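Local coordinates for unique short US2 glycoprotein (Human herpesvirus 5, PDB 1IM3), which helps the virus evade immunity by binding newly made MHC class I heavy chains with its ER-lumenal domain and sending them to the cytosol for proteasomal destruction, at residues C10-N14 / G15-A19. Numbering follows the deposited sequence.
Sequences CYIDN and GKLFA
Cys10 packs against Leu17 and Ala19 on one face of the hairpin end. Cys10 CB lies 3.7 Å from Ala19 CB and 4.1 Å from Leu17 CD1, while Cys10 SG carries the disulfide to Cys91. Ile12 shares this face, its CG1 just grazing Leu17 CD1; Val69, Phe73 and Pro93 give it further cover. On the reverse face Tyr11 and Phe18 form an aromatic pair. Their planes are nearly parallel, 5° apart, but slid so far that the rings scarcely overlap, with centroids separated by 5.0 Å. Phe18 CB sits over the Tyr11 ring in a CH-pi contact, 3.7 Å from its centroid, and Tyr11 OH reaches over one face of the Phe18 ring, toward its rim. With chi1 at 69°, Tyr11 CG stands between its own backbone N and carbonyl carbon, which leans the ring toward the neighbouring strand, so that its face meets Phe18 CB. The two segments form the turn end of the beta hairpin of strands 3-12 and 16-25, at one edge of a four-stranded sheet in the Ig-like lumenal domain; strand 59-68 flanks the second arm. Tyr11 and Phe18 are a hydrogen-bonded antiparallel pair: Tyr11 N gives to Phe18 O at 2.8 Å, and Phe18 N returns a bond to Tyr11 O at 3.0 Å. Nearer the turn, Asp13 N donates to Lys16 O at 2.9 Å, and the reciprocal bond from Lys16 N to Asp13 O is weak. Asn14 and Gly15, both with positive phi, form the two-residue turn between Asp13 and Lys16, close to type I'. Outermost, the extended Lys16 side chain leads away from the first arm and brings NZ to a hydrogen bond with Asn66 OD1.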
ATOM      1  N   CYS D  10     -33.436   7.632   4.426  1.00 50.52           N
ATOM      2  CA  CYS D  10     -33.189   7.309   3.030  1.00 52.20           C
ATOM      3  C   CYS D  10     -34.377   6.488   2.533  1.00 52.40           C
ATOM      4  O   CYS D  10     -35.126   5.938   3.327  1.00 50.20           O
ATOM      5  CB  CYS D  10     -31.904   6.475   2.925  1.00 53.03           C
ATOM      6  SG  CYS D  10     -31.993   5.023   4.034  1.00 51.97           S
ATOM      7  N   TYR D  11     -34.550   6.412   1.223  1.00 53.79           N
ATOM      8  CA  TYR D  11     -35.633   5.630   0.651  1.00 54.33           C
ATOM      9  C   TYR D  11     -35.247   5.335  -0.780  1.00 56.06           C
ATOM     10  O   TYR D  11     -34.450   6.064  -1.381  1.00 56.25           O
ATOM     11  CB  TYR D  11     -36.974   6.389   0.725  1.00 52.37           C
ATOM     12  CG  TYR D  11     -37.119   7.606  -0.169  1.00 52.57           C
ATOM     13  CD1 TYR D  11     -37.360   7.471  -1.548  1.00 52.31           C
ATOM     14  CD2 TYR D  11     -37.024   8.896   0.357  1.00 53.09           C
ATOM     15  CE1 TYR D  11     -37.500   8.591  -2.380  1.00 51.34           C
ATOM     16  CE2 TYR D  11     -37.164  10.032  -0.471  1.00 52.82           C
ATOM     17  CZ  TYR D  11     -37.398   9.866  -1.832  1.00 52.84           C
ATOM     18  OH  TYR D  11     -37.515  10.976  -2.638  1.00 53.71           O
ATOM     19  N   ILE D  12     -35.782   4.247  -1.319  1.00 57.99           N
ATOM     20  CA  ILE D  12     -35.488   3.883  -2.692  1.00 60.70           C
ATOM     21  C   ILE D  12     -36.728   4.013  -3.548  1.00 62.37           C
ATOM     22  O   ILE D  12     -37.810   3.596  -3.155  1.00 62.63           O
ATOM     23  CB  ILE D  12     -34.975   2.451  -2.776  1.00 60.16           C
ATOM     24  CG1 ILE D  12     -33.693   2.337  -1.961  1.00 59.57           C
ATOM     25  CG2 ILE D  12     -34.708   2.068  -4.230  1.00 61.57           C
ATOM     26  CD1 ILE D  12     -33.097   0.961  -1.962  1.00 59.72           C
ATOM     27  N   ASP D  13     -36.566   4.580  -4.730  1.00 64.21           N
ATOM     28  CA  ASP D  13     -37.691   4.748  -5.612  1.00 66.18           C
ATOM     29  C   ASP D  13     -37.285   4.352  -7.020  1.00 66.79           C
ATOM     30  O   ASP D  13     -36.539   5.072  -7.691  1.00 67.51           O
ATOM     31  CB  ASP D  13     -38.152   6.198  -5.580  1.00 69.41           C
ATOM     32  CG  ASP D  13     -39.478   6.395  -6.269  1.00 71.75           C
ATOM     33  OD1 ASP D  13     -40.507   5.937  -5.721  1.00 73.16           O
ATOM     34  OD2 ASP D  13     -39.492   7.001  -7.362  1.00 74.17           O
ATOM     35  N   ASN D  14     -37.772   3.195  -7.459  1.00 66.30           N
ATOM     36  CA  ASN D  14     -37.479   2.683  -8.790  1.00 65.09           C
ATOM     37  C   ASN D  14     -36.004   2.612  -9.127  1.00 63.25           C
ATOM     38  O   ASN D  14     -35.537   3.242 -10.065  1.00 64.10           O
ATOM     39  CB  ASN D  14     -38.179   3.518  -9.858  1.00 67.40           C
ATOM     40  CG  ASN D  14     -39.318   2.769 -10.521  1.00 69.40           C
ATOM     41  OD1 ASN D  14     -39.286   1.535 -10.633  1.00 69.21           O
ATOM     42  ND2 ASN D  14     -40.330   3.511 -10.977  1.00 71.11           N
ATOM     43  N   GLY D  15     -35.269   1.846  -8.349  1.00 61.39           N
ATOM     44  CA  GLY D  15     -33.850   1.667  -8.598  1.00 60.60           C
ATOM     45  C   GLY D  15     -32.929   2.836  -8.321  1.00 58.71           C
ATOM     46  O   GLY D  15     -31.802   2.870  -8.817  1.00 60.24           O
ATOM     47  N   LYS D  16     -33.403   3.792  -7.534  1.00 56.13           N
ATOM     48  CA  LYS D  16     -32.606   4.951  -7.193  1.00 53.77           C
ATOM     49  C   LYS D  16     -32.666   5.223  -5.684  1.00 51.72           C
ATOM     50  O   LYS D  16     -33.690   5.029  -5.030  1.00 49.15           O
ATOM     51  CB  LYS D  16     -33.086   6.167  -7.989  1.00 55.58           C
ATOM     52  CG  LYS D  16     -32.835   6.054  -9.489  1.00 58.35           C
ATOM     53  CD  LYS D  16     -33.240   7.339 -10.177  1.00 61.36           C
ATOM     54  CE  LYS D  16     -32.854   7.355 -11.644  1.00 64.09           C
ATOM     55  NZ  LYS D  16     -33.269   8.654 -12.273  1.00 65.52           N
ATOM     56  N   LEU D  17     -31.542   5.654  -5.129  1.00 48.84           N
ATOM     57  CA  LEU D  17     -31.459   5.965  -3.715  1.00 45.45           C
ATOM     58  C   LEU D  17     -31.578   7.467  -3.468  1.00 43.72           C
ATOM     59  O   LEU D  17     -31.060   8.289  -4.229  1.00 44.47           O
ATOM     60  CB  LEU D  17     -30.129   5.451  -3.162  1.00 44.63           C
ATOM     61  CG  LEU D  17     -29.707   5.840  -1.746  1.00 45.30           C
ATOM     62  CD1 LEU D  17     -30.664   5.215  -0.745  1.00 44.35           C
ATOM     63  CD2 LEU D  17     -28.291   5.369  -1.474  1.00 41.28           C
ATOM     64  N   PHE D  18     -32.296   7.815  -2.410  1.00 41.70           N
ATOM     65  CA  PHE D  18     -32.477   9.209  -1.998  1.00 42.10           C
ATOM     66  C   PHE D  18     -32.153   9.159  -0.515  1.00 41.98           C
ATOM     67  O   PHE D  18     -32.772   8.395   0.223  1.00 40.85           O
ATOM     68  CB  PHE D  18     -33.922   9.672  -2.191  1.00 40.64           C
ATOM     69  CG  PHE D  18     -34.281   9.961  -3.614  1.00 40.40           C
ATOM     70  CD1 PHE D  18     -34.334  11.273  -4.082  1.00 42.20           C
ATOM     71  CD2 PHE D  18     -34.559   8.919  -4.494  1.00 39.61           C
ATOM     72  CE1 PHE D  18     -34.659  11.549  -5.420  1.00 41.83           C
ATOM     73  CE2 PHE D  18     -34.883   9.176  -5.826  1.00 39.67           C
ATOM     74  CZ  PHE D  18     -34.933  10.496  -6.291  1.00 42.85           C
ATOM     75  N   ALA D  19     -31.161   9.930  -0.081  1.00 40.27           N
ATOM     76  CA  ALA D  19     -30.781   9.920   1.323  1.00 38.54           C
ATOM     77  C   ALA D  19     -30.457  11.333   1.770  1.00 39.11           C
ATOM     78  O   ALA D  19     -29.721  12.056   1.105  1.00 35.56           O
ATOM     79  CB  ALA D  19     -29.583   9.019   1.531  1.00 38.36           C
TER